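Hemoglobin (Mustelus griseus, PDB 1GCV) carries oxygen from the gills to the peripheral tissues, binding it at the heme iron of each subunit in a tetramer of two alpha and two beta chains. Local coordinates at residues B[71-82]-B[126-135]. Residues are numbered along the deposited sequence; the frame is centred on the assembly and turned at random.
Sequences VKTLFKDLSKKH and VVIDAISKQY. With HEM (protoporphyrin IX containing Fe), chain F.
The Ser-79 chi1 of -178° swings OG away from its own N and in among the backbone of residues 131-134. There OG accepts from Gln-134 N at 2.9 Å and makes a weak bond to Ile-131 O. Ile-131, its chain extended, lays CD1 over one face of the His-82 ring, a CH-pi contact 4.1 Å from the centroid. In the plane of that ring, His-82 ND1 donates to Leu-78 O at 2.7 Å, nearly straight at 173°. This bond helps to fix the rotation of the imidazole, whose NE2 binds the heme iron at 2.2 Å. Ala-130 CB packs tightly on Val-71 CG1, and Val-127 CG1 meets the edge of the Phe-75 ring. At the outer margin, Lys-72 NZ reaches the syn lone pair of Asp-129 OD1 at 2.8 Å in a salt bridge. Lys-133 NZ lies 3.7 Å from Lys-72 NZ. An asparagine in place of Asp-129 would probably leave Lys-72 NZ without its countercharge, with Lys-133 still close by. Tyr-135 OH lies against His-82 CB and is hydrogen-bonded to Val-88 O. Helix segments 76-82 and 126-132 cross at -66°, the F-H packing of the globin fold, on the proximal side of the heme.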
loop_
_atom_site.group_PDB
_atom_site.type_symbol
_atom_site.label_atom_id
_atom_site.label_comp_id
_atom_site.label_asym_id
_atom_site.label_seq_id
_atom_site.Cartn_x
_atom_site.Cartn_y
_atom_site.Cartn_z
ATOM N N VAL B 71 -7.129 1.684 -23.307
ATOM C CA VAL B 71 -5.719 1.802 -22.938
ATOM C C VAL B 71 -5.107 0.427 -22.653
ATOM O O VAL B 71 -3.926 0.206 -22.909
ATOM C CB VAL B 71 -5.517 2.743 -21.711
ATOM C CG1 VAL B 71 -4.051 2.749 -21.294
ATOM C CG2 VAL B 71 -5.945 4.165 -22.066
ATOM N N LYS B 72 -5.915 -0.498 -22.141
ATOM C CA LYS B 72 -5.446 -1.849 -21.846
ATOM C C LYS B 72 -4.987 -2.587 -23.104
ATOM O O LYS B 72 -3.944 -3.238 -23.085
ATOM C CB LYS B 72 -6.549 -2.664 -21.170
ATOM C CG LYS B 72 -6.503 -2.644 -19.657
ATOM C CD LYS B 72 -7.738 -3.312 -19.080
ATOM C CE LYS B 72 -8.307 -2.508 -17.927
ATOM N NZ LYS B 72 -8.373 -3.320 -16.683
ATOM N N THR B 73 -5.762 -2.494 -24.189
ATOM C CA THR B 73 -5.416 -3.166 -25.449
ATOM C C THR B 73 -4.240 -2.474 -26.139
ATOM O O THR B 73 -3.381 -3.121 -26.737
ATOM C CB THR B 73 -6.613 -3.204 -26.456
ATOM O OG1 THR B 73 -7.804 -2.714 -25.831
ATOM C CG2 THR B 73 -6.859 -4.621 -26.934
ATOM N N LEU B 74 -4.212 -1.151 -26.042
ATOM C CA LEU B 74 -3.162 -0.341 -26.645
ATOM C C LEU B 74 -1.792 -0.559 -25.996
ATOM O O LEU B 74 -0.772 -0.532 -26.681
ATOM C CB LEU B 74 -3.557 1.136 -26.549
ATOM C CG LEU B 74 -2.558 2.203 -27.001
ATOM C CD1 LEU B 74 -2.746 2.490 -28.490
ATOM C CD2 LEU B 74 -2.757 3.467 -26.175
ATOM N N PHE B 75 -1.771 -0.780 -24.681
ATOM C CA PHE B 75 -0.522 -0.976 -23.938
ATOM C C PHE B 75 -0.153 -2.446 -23.711
ATOM O O PHE B 75 0.774 -2.743 -22.958
ATOM C CB PHE B 75 -0.606 -0.275 -22.567
ATOM C CG PHE B 75 -0.275 1.201 -22.595
ATOM C CD1 PHE B 75 -0.233 1.930 -21.413
ATOM C CD2 PHE B 75 -0.017 1.862 -23.791
ATOM C CE1 PHE B 75 0.059 3.293 -21.417
ATOM C CE2 PHE B 75 0.277 3.227 -23.806
ATOM C CZ PHE B 75 0.314 3.941 -22.613
ATOM N N LYS B 76 -0.860 -3.366 -24.357
ATOM C CA LYS B 76 -0.571 -4.785 -24.167
ATOM C C LYS B 76 0.889 -5.150 -24.423
ATOM O O LYS B 76 1.508 -5.846 -23.618
ATOM C CB LYS B 76 -1.475 -5.643 -25.057
ATOM C CG LYS B 76 -1.950 -6.917 -24.379
ATOM C CD LYS B 76 -1.984 -8.086 -25.349
ATOM C CE LYS B 76 -3.295 -8.116 -26.130
ATOM N NZ LYS B 76 -4.478 -7.775 -25.281
ATOM N N ASP B 77 1.439 -4.681 -25.539
ATOM C CA ASP B 77 2.825 -4.972 -25.883
ATOM C C ASP B 77 3.805 -4.207 -25.012
ATOM O O ASP B 77 4.836 -4.746 -24.615
ATOM C CB ASP B 77 3.083 -4.643 -27.349
ATOM C CG ASP B 77 2.663 -5.763 -28.272
ATOM O OD1 ASP B 77 2.643 -6.933 -27.826
ATOM O OD2 ASP B 77 2.351 -5.471 -29.445
ATOM N N LEU B 78 3.493 -2.946 -24.731
ATOM C CA LEU B 78 4.343 -2.109 -23.886
ATOM C C LEU B 78 4.442 -2.767 -22.514
ATOM O O LEU B 78 5.497 -2.765 -21.877
ATOM C CB LEU B 78 3.734 -0.711 -23.748
ATOM C CG LEU B 78 4.535 0.329 -22.969
ATOM C CD1 LEU B 78 5.921 0.418 -23.548
ATOM C CD2 LEU B 78 3.845 1.679 -23.046
ATOM N N SER B 79 3.328 -3.333 -22.072
ATOM C CA SER B 79 3.257 -4.007 -20.786
ATOM C C SER B 79 4.124 -5.271 -20.775
ATOM O O SER B 79 4.822 -5.542 -19.796
ATOM C CB SER B 79 1.803 -4.362 -20.472
ATOM O OG SER B 79 1.693 -4.975 -19.203
ATOM N N LYS B 80 4.077 -6.042 -21.861
ATOM C CA LYS B 80 4.872 -7.264 -21.967
ATOM C C LYS B 80 6.347 -6.909 -22.042
ATOM O O LYS B 80 7.191 -7.637 -21.528
ATOM C CB LYS B 80 4.478 -8.066 -23.210
ATOM C CG LYS B 80 3.078 -8.633 -23.143
ATOM C CD LYS B 80 2.808 -9.577 -24.292
ATOM C CE LYS B 80 1.998 -10.768 -23.814
ATOM N NZ LYS B 80 1.693 -11.710 -24.924
ATOM N N LYS B 81 6.651 -5.786 -22.684
ATOM C CA LYS B 81 8.023 -5.320 -22.819
ATOM C C LYS B 81 8.612 -4.953 -21.452
ATOM O O LYS B 81 9.784 -5.219 -21.187
ATOM C CB LYS B 81 8.073 -4.108 -23.754
ATOM C CG LYS B 81 9.400 -3.363 -23.743
ATOM C CD LYS B 81 10.177 -3.593 -25.035
ATOM C CE LYS B 81 11.682 -3.680 -24.787
ATOM N NZ LYS B 81 12.361 -2.352 -24.901
ATOM N N HIS B 82 7.806 -4.347 -20.584
ATOM C CA HIS B 82 8.286 -3.966 -19.253
ATOM C C HIS B 82 8.440 -5.178 -18.338
ATOM O O HIS B 82 9.350 -5.229 -17.511
ATOM C CB HIS B 82 7.329 -2.967 -18.595
ATOM C CG HIS B 82 7.491 -1.554 -19.071
ATOM N ND1 HIS B 82 7.003 -1.198 -20.320
ATOM C CD2 HIS B 82 8.153 -0.512 -18.421
ATOM C CE1 HIS B 82 7.429 0.063 -20.436
ATOM N NE2 HIS B 82 8.068 0.503 -19.396
ATOM N N VAL B 126 -5.540 4.426 -14.434
ATOM C CA VAL B 126 -5.922 3.630 -15.605
ATOM C C VAL B 126 -4.680 3.216 -16.395
ATOM O O VAL B 126 -4.607 2.103 -16.920
ATOM C CB VAL B 126 -6.883 4.425 -16.549
ATOM C CG1 VAL B 126 -6.964 3.755 -17.920
ATOM C CG2 VAL B 126 -8.260 4.518 -15.925
ATOM N N VAL B 127 -3.708 4.120 -16.476
ATOM C CA VAL B 127 -2.465 3.859 -17.195
ATOM C C VAL B 127 -1.572 2.832 -16.463
ATOM O O VAL B 127 -0.954 1.982 -17.107
ATOM C CB VAL B 127 -1.701 5.187 -17.440
ATOM C CG1 VAL B 127 -0.236 4.923 -17.704
ATOM C CG2 VAL B 127 -2.320 5.921 -18.626
ATOM N N ILE B 128 -1.519 2.905 -15.131
ATOM C CA ILE B 128 -0.725 1.970 -14.320
ATOM C C ILE B 128 -1.296 0.557 -14.471
ATOM O O ILE B 128 -0.562 -0.417 -14.597
ATOM C CB ILE B 128 -0.773 2.332 -12.806
ATOM C CG1 ILE B 128 -0.177 3.720 -12.558
ATOM C CG2 ILE B 128 -0.036 1.279 -12.001
ATOM C CD1 ILE B 128 1.276 3.854 -12.920
ATOM N N ASP B 129 -2.621 0.466 -14.446
ATOM C CA ASP B 129 -3.330 -0.800 -14.577
ATOM C C ASP B 129 -3.098 -1.433 -15.949
ATOM O O ASP B 129 -2.857 -2.628 -16.050
ATOM C CB ASP B 129 -4.829 -0.566 -14.334
ATOM C CG ASP B 129 -5.696 -1.706 -14.837
ATOM O OD1 ASP B 129 -6.407 -1.518 -15.851
ATOM O OD2 ASP B 129 -5.673 -2.788 -14.214
ATOM N N ALA B 130 -3.157 -0.626 -17.001
ATOM C CA ALA B 130 -2.952 -1.125 -18.355
ATOM C C ALA B 130 -1.526 -1.633 -18.550
ATOM O O ALA B 130 -1.311 -2.689 -19.134
ATOM C CB ALA B 130 -3.258 -0.023 -19.371
ATOM N N ILE B 131 -0.551 -0.887 -18.043
ATOM C CA ILE B 131 0.850 -1.265 -18.198
ATOM C C ILE B 131 1.326 -2.357 -17.224
ATOM O O ILE B 131 2.404 -2.919 -17.407
ATOM C CB ILE B 131 1.767 -0.010 -18.093
ATOM C CG1 ILE B 131 3.065 -0.241 -18.876
ATOM C CG2 ILE B 131 2.050 0.325 -16.635
ATOM C CD1 ILE B 131 3.883 1.016 -19.076
ATOM N N SER B 132 0.510 -2.662 -16.215
ATOM C CA SER B 132 0.830 -3.691 -15.218
ATOM C C SER B 132 0.109 -5.001 -15.535
ATOM O O SER B 132 0.391 -6.033 -14.938
ATOM C CB SER B 132 0.404 -3.236 -13.815
ATOM O OG SER B 132 1.252 -2.218 -13.316
ATOM N N LYS B 133 -0.823 -4.942 -16.475
ATOM C CA LYS B 133 -1.626 -6.094 -16.883
ATOM C C LYS B 133 -0.876 -7.364 -17.306
ATOM O O LYS B 133 -1.171 -8.453 -16.817
ATOM C CB LYS B 133 -2.570 -5.677 -18.022
ATOM C CG LYS B 133 -3.802 -6.543 -18.162
ATOM C CD LYS B 133 -4.742 -6.325 -16.993
ATOM C CE LYS B 133 -5.918 -5.452 -17.390
ATOM N NZ LYS B 133 -6.711 -6.068 -18.496
ATOM N N GLN B 134 0.083 -7.236 -18.216
ATOM C CA GLN B 134 0.808 -8.404 -18.706
ATOM C C GLN B 134 1.881 -8.991 -17.792
ATOM O O GLN B 134 2.714 -9.777 -18.242
ATOM C CB GLN B 134 1.414 -8.094 -20.075
ATOM C CG GLN B 134 0.373 -7.854 -21.160
ATOM C CD GLN B 134 -0.868 -8.706 -20.974
ATOM O OE1 GLN B 134 -1.982 -8.187 -20.862
ATOM N NE2 GLN B 134 -0.681 -10.022 -20.935
ATOM N N TYR B 135 1.874 -8.615 -16.518
ATOM C CA TYR B 135 2.848 -9.163 -15.587
ATOM C C TYR B 135 2.287 -10.490 -15.104
ATOM O O TYR B 135 1.253 -10.537 -14.443
ATOM C CB TYR B 135 3.061 -8.219 -14.398
ATOM C CG TYR B 135 4.087 -7.146 -14.662
ATOM C CD1 TYR B 135 5.396 -7.271 -14.195
ATOM C CD2 TYR B 135 3.756 -6.015 -15.400
ATOM C CE1 TYR B 135 6.349 -6.290 -14.458
ATOM C CE2 TYR B 135 4.697 -5.030 -15.667
ATOM C CZ TYR B 135 5.988 -5.173 -15.197
ATOM O OH TYR B 135 6.915 -4.196 -15.473
HETATM C CHA HEM F . 11.034 1.936 -21.968
HETATM C CHB HEM F . 6.599 3.862 -21.469
HETATM C CHC HEM F . 7.225 3.920 -16.641
HETATM C CHD HEM F . 11.615 1.907 -17.143
HETATM C C1A HEM F . 9.775 2.487 -22.228
HETATM C C2A HEM F . 9.244 2.745 -23.549
HETATM C C3A HEM F . 8.010 3.273 -23.405
HETATM C C4A HEM F . 7.775 3.376 -21.992
HETATM C CMA HEM F . 7.028 3.628 -24.510
HETATM C CAA HEM F . 9.912 2.482 -24.872
HETATM C CBA HEM F . 9.572 1.075 -25.289
HETATM C CGA HEM F . 10.609 0.490 -26.214
HETATM O O1A HEM F . 10.223 -0.007 -27.292
HETATM O O2A HEM F . 11.810 0.526 -25.864
HETATM C C1B HEM F . 6.357 3.974 -20.118
HETATM C C2B HEM F . 5.151 4.576 -19.596
HETATM C C3B HEM F . 5.333 4.663 -18.225
HETATM C C4B HEM F . 6.649 4.042 -17.921
HETATM C CMB HEM F . 3.919 4.971 -20.431
HETATM C CAB HEM F . 4.464 5.311 -17.340
HETATM C CBB HEM F . 3.940 4.716 -16.172
HETATM C C1C HEM F . 8.477 3.337 -16.345
HETATM C C2C HEM F . 9.100 3.308 -15.012
HETATM C C3C HEM F . 10.300 2.665 -15.163
HETATM C C4C HEM F . 10.447 2.387 -16.584
HETATM C CMC HEM F . 8.584 3.943 -13.718
HETATM C CAC HEM F . 11.191 2.245 -14.164
HETATM C CBC HEM F . 11.618 3.036 -13.085
HETATM C C1D HEM F . 11.807 1.719 -18.495
HETATM C C2D HEM F . 13.060 1.266 -19.046
HETATM C C3D HEM F . 12.920 1.308 -20.393
HETATM C C4D HEM F . 11.553 1.720 -20.677
HETATM C CMD HEM F . 14.271 0.781 -18.262
HETATM C CAD HEM F . 14.002 1.020 -21.429
HETATM C CBD HEM F . 15.114 2.052 -21.369
HETATM C CGD HEM F . 15.699 2.361 -22.730
HETATM O O1D HEM F . 16.281 3.460 -22.882
HETATM O O2D HEM F . 15.579 1.509 -23.641
HETATM N NA HEM F . 8.851 2.855 -21.254
HETATM N NB HEM F . 7.258 3.602 -19.098
HETATM N NC HEM F . 9.316 2.758 -17.312
HETATM N ND HEM F . 10.868 1.974 -19.488
HETATM FE FE HEM F . 8.963 2.555 -19.281
HETATM O O HOH W 1 -2.415 -4.332 -20.827
#